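Local atomic coordinates of cystathionine beta-lyase family protein, YNBB B.subtilis ortholog (Clostridium acetobutylicum, PDB entry 3HVY), a protein that probably acts as a pyridoxal-phosphate-dependent carbon-sulfur lyase of the cystathionine beta-lyase type and may take part in aluminium resistance. Residues D[237-242]-D[255-260]. Sequence-based numbering, arbitrary orientation.
Sequences IIAGSL and GYIAGK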
ATOM      1  N   ILE D 237       3.975  16.209  28.702  1.00 32.24           N
ATOM      2  CA  ILE D 237       3.396  15.616  27.556  1.00 31.43           C
ATOM      3  C   ILE D 237       3.405  16.632  26.424  1.00 32.14           C
ATOM      4  O   ILE D 237       3.218  17.843  26.623  1.00 29.87           O
ATOM      5  CB  ILE D 237       1.977  15.047  27.869  1.00 32.31           C
ATOM      6  CG1 ILE D 237       1.393  14.318  26.662  1.00 38.43           C
ATOM      7  CG2 ILE D 237       1.045  16.100  28.479  1.00 31.17           C
ATOM      8  CD1 ILE D 237       0.040  13.558  26.941  1.00 34.54           C
ATOM      9  N   ILE D 238       3.694  16.121  25.237  1.00 28.86           N
ATOM     10  CA  ILE D 238       3.723  16.935  24.010  1.00 28.30           C
ATOM     11  C   ILE D 238       2.955  16.191  22.911  1.00 28.45           C
ATOM     12  O   ILE D 238       2.707  14.998  23.036  1.00 29.57           O
ATOM     13  CB  ILE D 238       5.159  17.260  23.547  1.00 26.86           C
ATOM     14  CG1 ILE D 238       5.911  16.002  23.075  1.00 30.64           C
ATOM     15  CG2 ILE D 238       5.952  17.958  24.651  1.00 29.72           C
ATOM     16  CD1 ILE D 238       7.290  16.320  22.464  1.00 29.02           C
ATOM     17  N   ALA D 239       2.576  16.914  21.854  1.00 29.73           N
ATOM     18  CA  ALA D 239       1.850  16.350  20.722  1.00 29.60           C
ATOM     19  C   ALA D 239       2.209  17.109  19.480  1.00 28.02           C
ATOM     20  O   ALA D 239       2.573  18.320  19.541  1.00 25.54           O
ATOM     21  CB  ALA D 239       0.321  16.389  20.922  1.00 28.44           C
ATOM     22  N   GLY D 240       2.115  16.408  18.352  1.00 31.46           N
ATOM     23  CA  GLY D 240       2.426  16.987  17.041  1.00 31.98           C
ATOM     24  C   GLY D 240       1.923  16.180  15.868  1.00 35.53           C
ATOM     25  O   GLY D 240       1.332  15.129  16.064  1.00 35.75           O
ATOM     26  N   SER D 241       2.161  16.698  14.655  1.00 36.35           N
ATOM     27  CA  SER D 241       1.673  16.136  13.390  1.00 35.47           C
ATOM     28  C   SER D 241       2.816  15.531  12.617  1.00 34.78           C
ATOM     29  O   SER D 241       3.879  16.105  12.541  1.00 33.67           O
ATOM     30  CB  SER D 241       1.023  17.222  12.516  1.00 37.33           C
ATOM     31  OG  SER D 241       0.703  16.746  11.208  1.00 34.85           O
ATOM     32  N   LEU D 242       2.597  14.331  12.080  1.00 32.59           N
ATOM     33  CA  LEU D 242       3.653  13.648  11.328  1.00 33.75           C
ATOM     34  C   LEU D 242       3.789  14.231   9.918  1.00 36.02           C
ATOM     35  O   LEU D 242       4.753  13.920   9.237  1.00 36.21           O
ATOM     36  CB  LEU D 242       3.416  12.145  11.221  1.00 31.13           C
ATOM     37  CG  LEU D 242       3.369  11.281  12.483  1.00 34.54           C
ATOM     38  CD1 LEU D 242       3.229   9.733  12.172  1.00 33.74           C
ATOM     39  CD2 LEU D 242       4.521  11.555  13.375  1.00 32.30           C
ATOM     40  N   GLY D 255       0.169  11.337  13.613  1.00 35.59           N
ATOM     41  CA  GLY D 255       0.501  12.238  14.711  1.00 32.91           C
ATOM     42  C   GLY D 255       1.245  11.476  15.799  1.00 32.14           C
ATOM     43  O   GLY D 255       1.352  10.242  15.745  1.00 29.35           O
ATOM     44  N   TYR D 256       1.741  12.222  16.788  1.00 31.41           N
ATOM     45  CA  TYR D 256       2.437  11.643  17.895  1.00 30.11           C
ATOM     46  C   TYR D 256       2.025  12.333  19.201  1.00 31.50           C
ATOM     47  O   TYR D 256       1.595  13.490  19.205  1.00 27.54           O
ATOM     48  CB  TYR D 256       3.955  11.682  17.682  1.00 30.84           C
ATOM     49  CG  TYR D 256       4.581  13.062  17.837  1.00 29.57           C
ATOM     50  CD1 TYR D 256       4.694  13.919  16.749  1.00 28.22           C
ATOM     51  CD2 TYR D 256       5.046  13.500  19.090  1.00 33.69           C
ATOM     52  CE1 TYR D 256       5.231  15.193  16.908  1.00 26.57           C
ATOM     53  CE2 TYR D 256       5.579  14.782  19.248  1.00 33.10           C
ATOM     54  CZ  TYR D 256       5.683  15.613  18.147  1.00 30.80           C
ATOM     55  OH  TYR D 256       6.211  16.888  18.241  1.00 29.41           O
ATOM     56  N   ILE D 257       2.115  11.560  20.279  1.00 29.83           N
ATOM     57  CA  ILE D 257       2.006  12.032  21.638  1.00 29.04           C
ATOM     58  C   ILE D 257       3.182  11.439  22.394  1.00 29.65           C
ATOM     59  O   ILE D 257       3.506  10.286  22.203  1.00 31.93           O
ATOM     60  CB  ILE D 257       0.701  11.624  22.306  1.00 30.37           C
ATOM     61  CG1 ILE D 257      -0.458  12.216  21.555  1.00 31.18           C
ATOM     62  CG2 ILE D 257       0.731  12.059  23.858  1.00 28.24           C
ATOM     63  CD1 ILE D 257      -1.842  11.860  22.098  1.00 27.77           C
ATOM     64  N   ALA D 258       3.860  12.248  23.199  1.00 30.58           N
ATOM     65  CA  ALA D 258       5.048  11.816  23.925  1.00 29.20           C
ATOM     66  C   ALA D 258       5.083  12.472  25.293  1.00 31.05           C
ATOM     67  O   ALA D 258       4.678  13.623  25.477  1.00 30.21           O
ATOM     68  CB  ALA D 258       6.329  12.149  23.179  1.00 30.21           C
ATOM     69  N   GLY D 259       5.611  11.733  26.253  1.00 30.24           N
ATOM     70  CA  GLY D 259       5.679  12.215  27.631  1.00 28.79           C
ATOM     71  C   GLY D 259       5.725  11.119  28.681  1.00 26.76           C
ATOM     72  O   GLY D 259       6.166   9.993  28.429  1.00 26.80           O
ATOM     73  N   LYS D 260       5.270  11.462  29.878  1.00 28.77           N
ATOM     74  CA  LYS D 260       5.178  10.524  30.956  1.00 30.31           C
ATOM     75  C   LYS D 260       4.226   9.423  30.584  1.00 29.62           C
ATOM     76  O   LYS D 260       3.198   9.682  30.007  1.00 30.94           O
ATOM     77  CB  LYS D 260       4.726  11.246  32.256  1.00 31.41           C
ATOM     78  CG  LYS D 260       5.788  12.288  32.646  1.00 36.85           C
ATOM     79  CD  LYS D 260       6.047  12.464  34.077  1.00 53.99           C
ATOM     80  CE  LYS D 260       7.234  13.435  34.300  1.00 61.03           C
ATOM     81  NZ  LYS D 260       8.561  12.757  34.542  1.00 60.17           N
TER
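Strands 237-241 and 255-259 are antiparallel neighbours in the seven-stranded mixed sheet of a PLP-dependent transferase fold. Gly240 and Tyr256 form one hydrogen-bonded pair, Ile238 and Ala258 the other. Four backbone bonds result. The shortest runs from Ile238 N to Ala258 O, 2.7 Å.

Tyr256 lays its ring flat over the backbone of strand 237-241. A chi1 of 74° tucks CG over its own backbone and turns the ring toward the other strand. Gly240 N sits 3.6 Å above the middle of the Tyr256 ring. Gly240 has no side chain, and CE1 of Tyr256 comes within 3.3 Å of Gly240 CA. Ile238 CD1 meets the ring edge in plane, 4.0 Å from Tyr256 CE2. The phenol OH is hydrogen-bonded to Glu223 and Asn219, which probably hold the far end of the ring in place.

Ile237, Ala239 and Ile257 occupy the opposite face of the sheet, where helix 101-111 packs on them. Strand 91-95 pairs with the outer side of strand 255-259. The connection between the two strands includes Lys244, which carries PLP as a Schiff base, so the pair frames the cofactor-bearing loop. Leu242 starts that loop, and Leu242 CG lies 3.4 Å from Gly255 N. At the other end, Ile237 CD1 presses tightly on Ile257 CG2, 3.5 Å away.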